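Tailspike protein (Acinetobacter phage vB_ApiP_P1, PDB 6E1R) probably recognises and hydrolyses the capsular polysaccharide of its Acinetobacter baumannii host, acting as a trimeric tailspike of which this chain holds the part lacking the N-terminal region. Local coordinates at residues R118-T123 with T145-I150; V486-V491 with S501-A506; Y272-H277 with A297-M302; S164-L169 with S191-D196. All coordinates share one frame; numbering follows the deposited sequence.

Contact 1: residues R118-T123 with T145-I150; sequences RVNTTT and TATADI
Arg118 and Thr145, and after them Val119 and Ala146, pair as neighbours on two parallel strands that end almost together, and the polar part of the contact centres on the backbone at this ending. Val119 N donates to Thr145 O at 2.9 Å, and Thr147 N returns the bond to Val119 O at 2.7 Å. The same Val119 O receives a weak bond from Thr147 OG1 at 2.9 Å, so one residue grips this carbonyl through both its backbone and its side chain. The first torsion of Thr147 (chi1 55°) sets the hydroxyl between its own N and carbonyl carbon, while the methyl CG2 is left to turn toward Arg118.

Around the guanidinium the contact is partly apolar and partly bridged by water. Arg118 runs beside Thr145 in the same direction, and the bend of its chain at chi3 (73°) lays one face of the flat group over Thr145 CG2. The Thr147 side chain crosses that of Arg118 at about a right angle, with CG2 3.8 Å from Arg118 NE. A water hydrogen-bonded to Thr145 OG1 at 3.1 Å also accepts a weak bond from Arg118 NH1.

Beyond the strands the packing is carbon against backbone. Ile150 brings CD1 to within 3.8 Å of Thr121 C, and Ala148 CB approaches Asn120 O at the same distance. Helix 94-106 lies against Val119 through Ser94. In-register parallel pairing of this kind, continued through a turn in which Ile150 still packs on the neighbouring coil, is consistent with a parallel beta-helix, right-handed as in other phage tailspikes.

Contact 2: residues V486-V491 with S501-A506; sequences VYELLV and SQIGSA
A classic beta bulge interrupts the hairpin formed by strands 484-494 and 497-507: Ile503 and Gly504 together face the single residue Glu488. Glu488 O accepts from Ile503 N at 2.6 Å and, weakly, from Gly504 N at 3.5 Å, while Glu488 N donates to Gly504 O. On either side the antiparallel ladder is regular, with Val486 and Ala506 forming one hydrogen-bonded pair and Leu490 and Ser501 another.

At the bulge Ile503 points toward strand 484-494. Its CB lies 3.7 Å from Glu488 CG, the two side chains running alongside each other, and its CD1 reaches Leu490 CG at 3.5 Å. Val486 CG2 meets Ala506 CB at 3.6 Å on the same face. On the other face Leu489 CD2 rests 3.8 Å from Gln502 CB, and the Gln502 amide stands steeply against the Tyr487 ring, their planes 73° apart.

The face of Ile503 looks into the trimer: it packs on Ile503 of both other subunits, and Glu488 makes a salt bridge with Arg467 of the second subunit. Within the chain, strand 465-474 bonds along the far side of strand 484-494, and strand 519-523 covers the other face, where Trp521 meets Tyr487 edge-to-face.

Contact 3: residues Y272-H277 with A297-M302; sequences YGTQWH and ASSPIM
Ser298 OG donates to Tyr272 O at 2.9 Å, and at the far end of the contact Met302 N donates to His277 ND1 at 3.1 Å; between these two ties, adjacent coils of the parallel beta-helix run side by side with little direct backbone bonding. The imidazole is fixed from both nitrogens, because His277 NE2 donates to Gln275 OE1 at 2.6 Å. Both of these partners lie in the ring plane, which settles how the ring is rotated.

Between the segments a water accepts from Gln275 N at 2.7 Å and lies near Ser298 O and Pro300 O, with more acceptors within range than it has protons to give. Gln275 is also anchored outside the chain: OE1 takes a bond from Gly306 N of the third subunit, and NE2 donates to Gly336 O there.

Packing fills the rest. Ala297 CB abuts Gly273 O at 3.4 Å, Ile301 CG2 rests on Trp276 O, and the Gln275 side chain slants across Pro300, NE2 3.8 Å from CD. Trp276 stacks on Trp269, which Ala297 and Ile301 also touch. At the end of segment 297-302, the selenomethionine Met302 bends at chi3 (-52°), carrying CE over the face of the His277 ring in a CH-pi contact, 3.6 Å from its centroid.

Contact 4: residues S164-L169 with S191-D196; sequences SYFGKL and SQSTFD
Phe166 and Phe195 share almost the same torsions, chi1 near -63° with CG beside the backbone N and chi2 likewise matched, and the two rings therefore leave neighbouring strands in the same direction. Their planes are only 6° apart, but the rings are slid so far that they barely overlap, with centroids 5.2 Å apart. The touch is made by Phe166 CD1 and Phe195 CE2 at 3.8 Å. Tyr165 and Asp196 instead have CG opposite their own N, the tyrosine at chi1 -174°, and lie alongside each other with ring and carboxylate steeply inclined. Thr194 crosses the same tyrosine, its CB 3.7 Å from Tyr165 CD2.

A parallel ladder holds these groups in register. Phe166 N donates to Thr194 O at 2.8 Å, Asp196 N to Phe166 O at 2.9 Å, and Lys168 N to Asp196 O at 2.7 Å. Farther toward the N-terminal ends of the segments, Ser193 OG donates to Ser164 OG at 2.9 Å, and Ser164 OG in turn donates a hydrogen bond to a water, which donates to Ser191 O. Ser193 OG also lies in the plane of the Phe166 ring, at its edge.

The row of phenylalanines continues, for Phe195 stacks on Phe217 of the following coil. Thr194 OG1 hydrogen-bonds Asp216 as well as His197 of the third subunit, which Tyr165 meets edge-to-face, while Lys168 forms a salt bridge with Glu132 of the second. Like residues aligned coil upon coil, with aromatic rings lined up along one face, are characteristic of the parallel beta-helix.

Overall arrangement
Followed from the N terminus, the four contacts come strictly in series, and none nests in or crosses another. Contact 1 closes a loop of 21 residues near the start of the beta-helix, shortly after helix 94-106 and strand 111-113. Contact 4 closes one of equal length, its centre about 19 Å from that of contact 1, and contact 3 follows about 21 Å from contact 4 with 19 residues between its segments. Each of these three joins a coil to the next, and contacts 4 and 3 also touch the third subunit. Contact 2 stands apart, about 55 Å from contact 3 between centres: nine residues, mostly strand, separate its segments, which belong to one hairpin in the C-terminal antiparallel domain, again at the trimer interface.

Contact 1: residues R118-T123 with T145-I150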
loop_
_atom_site.group_PDB
_atom_site.type_symbol
_atom_site.label_atom_id
_atom_site.label_comp_id
_atom_site.label_asym_id
_atom_site.label_seq_id
_atom_site.Cartn_x
_atom_site.Cartn_y
_atom_site.Cartn_z
ATOM N N ARG A 118 32.524 -18.170 13.506
ATOM C CA ARG A 118 33.521 -17.569 12.631
ATOM C C ARG A 118 33.951 -18.623 11.623
ATOM O O ARG A 118 34.383 -19.712 12.010
ATOM C CB ARG A 118 34.722 -17.063 13.436
ATOM C CG ARG A 118 34.359 -16.040 14.502
ATOM C CD ARG A 118 35.587 -15.537 15.242
ATOM N NE ARG A 118 36.399 -14.643 14.423
ATOM C CZ ARG A 118 36.170 -13.341 14.290
ATOM N NH1 ARG A 118 35.148 -12.776 14.921
ATOM N NH2 ARG A 118 36.960 -12.602 13.525
ATOM N N VAL A 119 33.832 -18.303 10.337
ATOM C CA VAL A 119 34.027 -19.271 9.264
ATOM C C VAL A 119 35.007 -18.706 8.246
ATOM O O VAL A 119 34.995 -17.505 7.953
ATOM C CB VAL A 119 32.691 -19.655 8.586
ATOM C CG1 VAL A 119 31.775 -20.359 9.578
ATOM C CG2 VAL A 119 32.003 -18.427 8.005
ATOM N N ASN A 120 35.867 -19.577 7.716
ATOM C CA ASN A 120 36.788 -19.215 6.649
ATOM C C ASN A 120 36.512 -19.993 5.372
ATOM O O ASN A 120 37.205 -19.780 4.369
ATOM C CB ASN A 120 38.246 -19.439 7.078
ATOM C CG ASN A 120 38.570 -20.901 7.320
ATOM O OD1 ASN A 120 37.678 -21.734 7.478
ATOM N ND2 ASN A 120 39.858 -21.219 7.354
ATOM N N THR A 121 35.531 -20.892 5.384
ATOM C CA THR A 121 35.131 -21.652 4.211
ATOM C C THR A 121 33.620 -21.558 4.054
ATOM O O THR A 121 32.884 -21.556 5.046
ATOM C CB THR A 121 35.566 -23.121 4.338
ATOM O OG1 THR A 121 36.992 -23.184 4.476
ATOM C CG2 THR A 121 35.145 -23.928 3.117
ATOM N N THR A 122 33.166 -21.471 2.806
ATOM C CA THR A 122 31.751 -21.275 2.538
ATOM C C THR A 122 30.944 -22.508 2.936
ATOM O O THR A 122 31.471 -23.613 3.094
ATOM C CB THR A 122 31.515 -20.959 1.060
ATOM O OG1 THR A 122 30.143 -20.589 0.866
ATOM C CG2 THR A 122 31.835 -22.168 0.193
ATOM N N THR A 123 29.641 -22.298 3.094
ATOM C CA THR A 123 28.692 -23.364 3.391
ATOM C C THR A 123 27.565 -23.307 2.374
ATOM O O THR A 123 26.814 -22.327 2.333
ATOM C CB THR A 123 28.137 -23.231 4.812
ATOM O OG1 THR A 123 29.105 -22.589 5.655
ATOM C CG2 THR A 123 27.777 -24.585 5.372
ATOM N N THR A 145 30.507 -14.491 11.406
ATOM C CA THR A 145 31.560 -13.668 10.828
ATOM C C THR A 145 32.369 -14.478 9.824
ATOM O O THR A 145 32.708 -15.639 10.076
ATOM C CB THR A 145 32.483 -13.114 11.920
ATOM O OG1 THR A 145 31.700 -12.439 12.912
ATOM C CG2 THR A 145 33.487 -12.134 11.330
ATOM N N ALA A 146 32.679 -13.858 8.687
ATOM C CA ALA A 146 33.493 -14.476 7.647
ATOM C C ALA A 146 34.933 -14.002 7.815
ATOM O O ALA A 146 35.227 -12.814 7.646
ATOM C CB ALA A 146 32.959 -14.131 6.259
ATOM N N THR A 147 35.825 -14.932 8.148
ATOM C CA THR A 147 37.232 -14.632 8.367
ATOM C C THR A 147 38.054 -14.676 7.084
ATOM O O THR A 147 39.286 -14.594 7.149
ATOM C CB THR A 147 37.823 -15.595 9.399
ATOM O OG1 THR A 147 37.601 -16.947 8.979
ATOM C CG2 THR A 147 37.174 -15.378 10.760
ATOM N N ALA A 148 37.408 -14.805 5.929
ATOM C CA ALA A 148 38.085 -14.773 4.642
ATOM C C ALA A 148 37.201 -14.042 3.640
ATOM O O ALA A 148 36.047 -13.709 3.923
ATOM C CB ALA A 148 38.419 -16.184 4.142
ATOM N N ASP A 149 37.756 -13.788 2.454
ATOM C CA ASP A 149 37.011 -13.133 1.380
ATOM C C ASP A 149 36.151 -14.164 0.644
ATOM O O ASP A 149 36.330 -14.452 -0.539
ATOM C CB ASP A 149 37.968 -12.423 0.432
ATOM C CG ASP A 149 37.257 -11.480 -0.517
ATOM O OD1 ASP A 149 36.041 -11.259 -0.338
ATOM O OD2 ASP A 149 37.916 -10.962 -1.443
ATOM N N ILE A 150 35.193 -14.719 1.382
ATOM C CA ILE A 150 34.338 -15.788 0.863
ATOM C C ILE A 150 32.908 -15.547 1.305
ATOM O O ILE A 150 32.647 -14.959 2.362
ATOM C CB ILE A 150 34.802 -17.180 1.348
ATOM C CG1 ILE A 150 35.029 -17.178 2.863
ATOM C CG2 ILE A 150 36.062 -17.612 0.616
ATOM C CD1 ILE A 150 33.873 -17.739 3.668
HETATM O O HOH W 1 33.136 -10.160 14.463
#

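Contact 2: residues V486-V491 with S501-A506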
loop_
_atom_site.group_PDB
_atom_site.type_symbol
_atom_site.label_atom_id
_atom_site.label_comp_id
_atom_site.label_asym_id
_atom_site.label_seq_id
_atom_site.Cartn_x
_atom_site.Cartn_y
_atom_site.Cartn_z
ATOM N N VAL A 486 -7.311 38.341 -37.024
ATOM C CA VAL A 486 -8.204 37.299 -36.536
ATOM C C VAL A 486 -9.382 37.186 -37.493
ATOM O O VAL A 486 -9.856 38.191 -38.035
ATOM C CB VAL A 486 -8.685 37.572 -35.094
ATOM C CG1 VAL A 486 -7.507 37.558 -34.139
ATOM C CG2 VAL A 486 -9.421 38.897 -35.012
ATOM N N TYR A 487 -9.838 35.956 -37.717
ATOM C CA TYR A 487 -10.943 35.680 -38.620
ATOM C C TYR A 487 -11.915 34.726 -37.942
ATOM O O TYR A 487 -11.500 33.768 -37.285
ATOM C CB TYR A 487 -10.447 35.071 -39.938
ATOM C CG TYR A 487 -9.391 35.895 -40.644
ATOM C CD1 TYR A 487 -8.050 35.781 -40.297
ATOM C CD2 TYR A 487 -9.731 36.776 -41.661
ATOM C CE1 TYR A 487 -7.079 36.527 -40.936
ATOM C CE2 TYR A 487 -8.764 37.526 -42.309
ATOM C CZ TYR A 487 -7.441 37.396 -41.940
ATOM O OH TYR A 487 -6.474 38.138 -42.577
ATOM N N GLU A 488 -13.207 34.992 -38.107
ATOM C CA GLU A 488 -14.263 34.155 -37.552
ATOM C C GLU A 488 -15.010 33.515 -38.713
ATOM O O GLU A 488 -15.624 34.219 -39.522
ATOM C CB GLU A 488 -15.211 34.984 -36.683
ATOM C CG GLU A 488 -16.260 34.180 -35.933
ATOM C CD GLU A 488 -15.749 33.647 -34.605
ATOM O OE1 GLU A 488 -14.522 33.457 -34.462
ATOM O OE2 GLU A 488 -16.577 33.428 -33.695
ATOM N N LEU A 489 -14.960 32.186 -38.797
ATOM C CA LEU A 489 -15.469 31.465 -39.956
ATOM C C LEU A 489 -16.483 30.417 -39.525
ATOM O O LEU A 489 -16.245 29.672 -38.571
ATOM C CB LEU A 489 -14.329 30.799 -40.733
ATOM C CG LEU A 489 -13.154 31.695 -41.132
ATOM C CD1 LEU A 489 -12.039 30.868 -41.752
ATOM C CD2 LEU A 489 -13.609 32.793 -42.083
ATOM N N LEU A 490 -17.606 30.362 -40.237
ATOM C CA LEU A 490 -18.566 29.273 -40.129
ATOM C C LEU A 490 -18.376 28.338 -41.314
ATOM O O LEU A 490 -18.398 28.782 -42.465
ATOM C CB LEU A 490 -20.001 29.796 -40.105
ATOM C CG LEU A 490 -20.557 30.288 -38.771
ATOM C CD1 LEU A 490 -22.031 30.644 -38.913
ATOM C CD2 LEU A 490 -20.353 29.246 -37.682
ATOM N N VAL A 491 -18.189 27.051 -41.034
ATOM C CA VAL A 491 -17.923 26.074 -42.079
ATOM C C VAL A 491 -18.861 24.888 -41.923
ATOM O O VAL A 491 -19.268 24.526 -40.813
ATOM C CB VAL A 491 -16.452 25.602 -42.069
ATOM C CG1 VAL A 491 -15.519 26.762 -42.377
ATOM C CG2 VAL A 491 -16.101 24.965 -40.729
ATOM N N SER A 501 -18.379 30.846 -44.425
ATOM C CA SER A 501 -18.904 32.200 -44.296
ATOM C C SER A 501 -18.082 32.938 -43.252
ATOM O O SER A 501 -18.031 32.517 -42.093
ATOM C CB SER A 501 -20.384 32.185 -43.901
ATOM O OG SER A 501 -20.882 33.500 -43.716
ATOM N N GLN A 502 -17.451 34.039 -43.657
ATOM C CA GLN A 502 -16.637 34.830 -42.740
ATOM C C GLN A 502 -17.554 35.694 -41.885
ATOM O O GLN A 502 -18.109 36.688 -42.362
ATOM C CB GLN A 502 -15.629 35.686 -43.501
ATOM C CG GLN A 502 -14.729 36.508 -42.590
ATOM C CD GLN A 502 -13.539 37.109 -43.315
ATOM O OE1 GLN A 502 -12.828 36.417 -44.047
ATOM N NE2 GLN A 502 -13.313 38.401 -43.111
ATOM N N ILE A 503 -17.716 35.308 -40.617
ATOM C CA ILE A 503 -18.583 36.055 -39.713
ATOM C C ILE A 503 -18.004 37.436 -39.431
ATOM O O ILE A 503 -18.742 38.423 -39.319
ATOM C CB ILE A 503 -18.804 35.255 -38.417
ATOM C CG1 ILE A 503 -19.782 34.104 -38.647
ATOM C CG2 ILE A 503 -19.294 36.150 -37.306
ATOM C CD1 ILE A 503 -20.309 33.509 -37.358
ATOM N N GLY A 504 -16.683 37.536 -39.327
ATOM C CA GLY A 504 -16.062 38.815 -39.044
ATOM C C GLY A 504 -14.556 38.704 -39.102
ATOM O O GLY A 504 -13.995 37.633 -39.343
ATOM N N SER A 505 -13.904 39.843 -38.882
ATOM C CA SER A 505 -12.450 39.908 -38.918
ATOM C C SER A 505 -11.992 41.142 -38.158
ATOM O O SER A 505 -12.776 42.060 -37.895
ATOM C CB SER A 505 -11.922 39.936 -40.357
ATOM O OG SER A 505 -12.309 41.130 -41.017
ATOM N N ALA A 506 -10.709 41.151 -37.808
ATOM C CA ALA A 506 -10.100 42.287 -37.132
ATOM C C ALA A 506 -8.596 42.238 -37.353
ATOM O O ALA A 506 -8.012 41.161 -37.503
ATOM C CB ALA A 506 -10.424 42.299 -35.634
#

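Contact 3: residues Y272-H277 with A297-M302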
loop_
_atom_site.group_PDB
_atom_site.type_symbol
_atom_site.label_atom_id
_atom_site.label_comp_id
_atom_site.label_asym_id
_atom_site.label_seq_id
_atom_site.Cartn_x
_atom_site.Cartn_y
_atom_site.Cartn_z
ATOM N N TYR A 272 16.024 -7.671 -16.098
ATOM C CA TYR A 272 14.634 -7.212 -16.109
ATOM C C TYR A 272 13.822 -7.893 -15.009
ATOM O O TYR A 272 12.683 -8.316 -15.220
ATOM C CB TYR A 272 13.992 -7.418 -17.483
ATOM C CG TYR A 272 14.759 -6.747 -18.600
ATOM C CD1 TYR A 272 15.743 -7.432 -19.302
ATOM C CD2 TYR A 272 14.509 -5.424 -18.944
ATOM C CE1 TYR A 272 16.452 -6.822 -20.319
ATOM C CE2 TYR A 272 15.214 -4.805 -19.963
ATOM C CZ TYR A 272 16.183 -5.509 -20.646
ATOM O OH TYR A 272 16.888 -4.900 -21.659
ATOM N N GLY A 273 14.420 -8.001 -13.824
ATOM C CA GLY A 273 13.716 -8.593 -12.702
ATOM C C GLY A 273 12.508 -7.771 -12.298
ATOM O O GLY A 273 12.502 -6.544 -12.391
ATOM N N THR A 274 11.478 -8.465 -11.825
ATOM C CA THR A 274 10.169 -7.871 -11.609
ATOM C C THR A 274 9.801 -7.843 -10.130
ATOM O O THR A 274 10.216 -8.703 -9.349
ATOM C CB THR A 274 9.089 -8.637 -12.384
ATOM O OG1 THR A 274 9.094 -10.013 -11.981
ATOM C CG2 THR A 274 9.349 -8.558 -13.875
ATOM N N GLN A 275 9.017 -6.828 -9.763
ATOM C CA GLN A 275 8.334 -6.741 -8.472
ATOM C C GLN A 275 9.334 -6.678 -7.311
ATOM O O GLN A 275 9.519 -7.624 -6.544
ATOM C CB GLN A 275 7.350 -7.905 -8.305
ATOM C CG GLN A 275 6.214 -7.893 -9.317
ATOM C CD GLN A 275 5.217 -6.780 -9.065
ATOM O OE1 GLN A 275 4.827 -6.528 -7.924
ATOM N NE2 GLN A 275 4.800 -6.105 -10.130
ATOM N N TRP A 276 9.970 -5.515 -7.207
ATOM C CA TRP A 276 10.766 -5.129 -6.045
ATOM C C TRP A 276 10.059 -3.944 -5.396
ATOM O O TRP A 276 10.046 -2.844 -5.957
ATOM C CB TRP A 276 12.193 -4.755 -6.443
ATOM C CG TRP A 276 13.073 -5.896 -6.873
ATOM C CD1 TRP A 276 12.865 -6.744 -7.922
ATOM C CD2 TRP A 276 14.325 -6.281 -6.289
ATOM N NE1 TRP A 276 13.900 -7.644 -8.016
ATOM C CE2 TRP A 276 14.810 -7.381 -7.025
ATOM C CE3 TRP A 276 15.078 -5.809 -5.208
ATOM C CZ2 TRP A 276 16.013 -8.013 -6.718
ATOM C CZ3 TRP A 276 16.271 -6.440 -4.903
ATOM C CH2 TRP A 276 16.726 -7.532 -5.655
ATOM N N HIS A 277 9.468 -4.164 -4.224
ATOM C CA HIS A 277 8.690 -3.134 -3.551
ATOM C C HIS A 277 9.204 -2.931 -2.133
ATOM O O HIS A 277 9.790 -3.835 -1.531
ATOM C CB HIS A 277 7.198 -3.485 -3.534
ATOM C CG HIS A 277 6.612 -3.677 -4.898
ATOM N ND1 HIS A 277 6.626 -2.689 -5.859
ATOM C CD2 HIS A 277 6.001 -4.744 -5.465
ATOM C CE1 HIS A 277 6.048 -3.138 -6.958
ATOM N NE2 HIS A 277 5.658 -4.382 -6.744
ATOM N N ALA A 297 15.383 -3.381 -14.838
ATOM C CA ALA A 297 14.181 -4.014 -14.322
ATOM C C ALA A 297 13.003 -3.807 -15.262
ATOM O O ALA A 297 13.020 -2.948 -16.146
ATOM C CB ALA A 297 13.821 -3.471 -12.933
ATOM N N SER A 298 11.978 -4.628 -15.053
ATOM C CA SER A 298 10.655 -4.438 -15.625
ATOM C C SER A 298 9.645 -4.538 -14.489
ATOM O O SER A 298 10.002 -4.837 -13.346
ATOM C CB SER A 298 10.356 -5.454 -16.737
ATOM O OG SER A 298 10.397 -6.781 -16.253
ATOM N N SER A 299 8.375 -4.259 -14.808
ATOM C CA SER A 299 7.277 -4.185 -13.845
ATOM C C SER A 299 7.476 -2.983 -12.924
ATOM O O SER A 299 8.589 -2.452 -12.827
ATOM C CB SER A 299 7.154 -5.486 -13.040
ATOM O OG SER A 299 6.431 -6.464 -13.765
ATOM N N PRO A 300 6.431 -2.517 -12.241
ATOM C CA PRO A 300 6.565 -1.305 -11.427
ATOM C C PRO A 300 7.424 -1.514 -10.189
ATOM O O PRO A 300 7.642 -2.633 -9.717
ATOM C CB PRO A 300 5.119 -0.981 -11.037
ATOM C CG PRO A 300 4.434 -2.295 -11.092
ATOM C CD PRO A 300 5.038 -2.995 -12.266
ATOM N N ILE A 301 7.918 -0.394 -9.669
ATOM C CA ILE A 301 8.660 -0.342 -8.415
ATOM C C ILE A 301 7.956 0.666 -7.518
ATOM O O ILE A 301 7.814 1.838 -7.890
ATOM C CB ILE A 301 10.131 0.046 -8.629
ATOM C CG1 ILE A 301 10.803 -0.923 -9.603
ATOM C CG2 ILE A 301 10.872 0.081 -7.300
ATOM C CD1 ILE A 301 12.213 -0.526 -9.979
HETATM N N MSE A 302 7.511 0.218 -6.349
HETATM C CA MSE A 302 6.720 1.080 -5.476
HETATM C C MSE A 302 7.321 1.248 -4.086
HETATM O O MSE A 302 7.857 0.304 -3.505
HETATM C CB MSE A 302 5.298 0.535 -5.347
HETATM C CG MSE A 302 4.565 0.394 -6.665
HETATM SE SE MSE A 302 2.757 -0.275 -6.407
HETATM C CE MSE A 302 3.169 -1.854 -5.336
HETATM O O HOH W 2 9.619 -4.452 -10.871
#

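Contact 4: residues S164-L169 with S191-D196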
loop_
_atom_site.group_PDB
_atom_site.type_symbol
_atom_site.label_atom_id
_atom_site.label_comp_id
_atom_site.label_asym_id
_atom_site.label_seq_id
_atom_site.Cartn_x
_atom_site.Cartn_y
_atom_site.Cartn_z
ATOM N N SER A 164 14.028 -21.589 2.160
ATOM C CA SER A 164 14.927 -21.413 3.291
ATOM C C SER A 164 14.315 -20.387 4.236
ATOM O O SER A 164 13.355 -19.693 3.894
ATOM C CB SER A 164 16.330 -20.988 2.843
ATOM O OG SER A 164 16.282 -19.843 2.015
ATOM N N TYR A 165 14.885 -20.304 5.434
ATOM C CA TYR A 165 14.429 -19.350 6.435
ATOM C C TYR A 165 15.624 -18.909 7.264
ATOM O O TYR A 165 16.376 -19.748 7.768
ATOM C CB TYR A 165 13.347 -19.960 7.333
ATOM C CG TYR A 165 12.726 -18.982 8.308
ATOM C CD1 TYR A 165 13.298 -18.752 9.555
ATOM C CD2 TYR A 165 11.566 -18.291 7.983
ATOM C CE1 TYR A 165 12.732 -17.861 10.447
ATOM C CE2 TYR A 165 10.993 -17.399 8.869
ATOM C CZ TYR A 165 11.580 -17.187 10.099
ATOM O OH TYR A 165 11.014 -16.298 10.984
ATOM N N PHE A 166 15.794 -17.596 7.399
ATOM C CA PHE A 166 16.888 -17.016 8.171
ATOM C C PHE A 166 16.286 -16.074 9.202
ATOM O O PHE A 166 15.793 -14.997 8.852
ATOM C CB PHE A 166 17.874 -16.286 7.260
ATOM C CG PHE A 166 18.552 -17.185 6.274
ATOM C CD1 PHE A 166 17.966 -17.459 5.050
ATOM C CD2 PHE A 166 19.771 -17.768 6.573
ATOM C CE1 PHE A 166 18.584 -18.291 4.141
ATOM C CE2 PHE A 166 20.393 -18.603 5.670
ATOM C CZ PHE A 166 19.799 -18.866 4.453
ATOM N N GLY A 167 16.332 -16.477 10.468
ATOM C CA GLY A 167 15.700 -15.709 11.519
ATOM C C GLY A 167 16.660 -15.141 12.541
ATOM O O GLY A 167 17.297 -15.887 13.292
ATOM N N LYS A 168 16.772 -13.813 12.567
ATOM C CA LYS A 168 17.507 -13.086 13.600
ATOM C C LYS A 168 18.972 -13.525 13.657
ATOM O O LYS A 168 19.471 -14.021 14.670
ATOM C CB LYS A 168 16.808 -13.248 14.954
ATOM C CG LYS A 168 15.350 -12.814 14.896
ATOM C CD LYS A 168 14.581 -13.150 16.155
ATOM C CE LYS A 168 13.139 -12.675 16.042
ATOM N NZ LYS A 168 12.300 -13.124 17.186
ATOM N N LEU A 169 19.658 -13.327 12.534
ATOM C CA LEU A 169 21.076 -13.624 12.400
ATOM C C LEU A 169 21.796 -12.400 11.855
ATOM O O LEU A 169 21.250 -11.664 11.030
ATOM C CB LEU A 169 21.314 -14.828 11.478
ATOM C CG LEU A 169 20.815 -16.179 11.992
ATOM C CD1 LEU A 169 20.959 -17.250 10.923
ATOM C CD2 LEU A 169 21.574 -16.573 13.247
ATOM N N SER A 191 15.759 -18.863 -3.583
ATOM C CA SER A 191 14.329 -18.801 -3.848
ATOM C C SER A 191 13.512 -19.150 -2.612
ATOM O O SER A 191 13.888 -20.030 -1.831
ATOM C CB SER A 191 13.956 -19.745 -4.995
ATOM O OG SER A 191 12.551 -19.840 -5.143
ATOM N N GLN A 192 12.387 -18.452 -2.454
ATOM C CA GLN A 192 11.389 -18.722 -1.420
ATOM C C GLN A 192 12.014 -18.725 -0.024
ATOM O O GLN A 192 11.910 -19.686 0.740
ATOM C CB GLN A 192 10.650 -20.031 -1.707
ATOM C CG GLN A 192 9.798 -19.977 -2.968
ATOM C CD GLN A 192 8.979 -21.233 -3.184
ATOM O OE1 GLN A 192 9.162 -22.233 -2.492
ATOM N NE2 GLN A 192 8.067 -21.186 -4.149
ATOM N N SER A 193 12.667 -17.615 0.298
ATOM C CA SER A 193 13.344 -17.437 1.573
ATOM C C SER A 193 12.696 -16.302 2.357
ATOM O O SER A 193 11.927 -15.499 1.823
ATOM C CB SER A 193 14.836 -17.150 1.369
ATOM O OG SER A 193 15.515 -17.089 2.612
ATOM N N THR A 194 13.024 -16.247 3.645
ATOM C CA THR A 194 12.556 -15.189 4.528
ATOM C C THR A 194 13.718 -14.730 5.393
ATOM O O THR A 194 14.419 -15.558 5.982
ATOM C CB THR A 194 11.397 -15.664 5.416
ATOM O OG1 THR A 194 10.299 -16.082 4.595
ATOM C CG2 THR A 194 10.937 -14.544 6.339
ATOM N N PHE A 195 13.929 -13.420 5.454
ATOM C CA PHE A 195 14.962 -12.818 6.291
ATOM C C PHE A 195 14.258 -12.016 7.381
ATOM O O PHE A 195 13.772 -10.909 7.135
ATOM C CB PHE A 195 15.902 -11.954 5.458
ATOM C CG PHE A 195 16.681 -12.726 4.433
ATOM C CD1 PHE A 195 16.151 -12.966 3.174
ATOM C CD2 PHE A 195 17.936 -13.231 4.733
ATOM C CE1 PHE A 195 16.863 -13.681 2.230
ATOM C CE2 PHE A 195 18.653 -13.950 3.793
ATOM C CZ PHE A 195 18.117 -14.176 2.540
ATOM N N ASP A 196 14.198 -12.585 8.583
ATOM C CA ASP A 196 13.479 -11.994 9.708
ATOM C C ASP A 196 14.482 -11.330 10.644
ATOM O O ASP A 196 15.246 -12.016 11.331
ATOM C CB ASP A 196 12.663 -13.058 10.439
ATOM C CG ASP A 196 11.828 -12.484 11.569
ATOM O OD1 ASP A 196 11.739 -11.244 11.686
ATOM O OD2 ASP A 196 11.257 -13.278 12.345
HETATM O O HOH W 3 16.434 -20.399 -0.558
#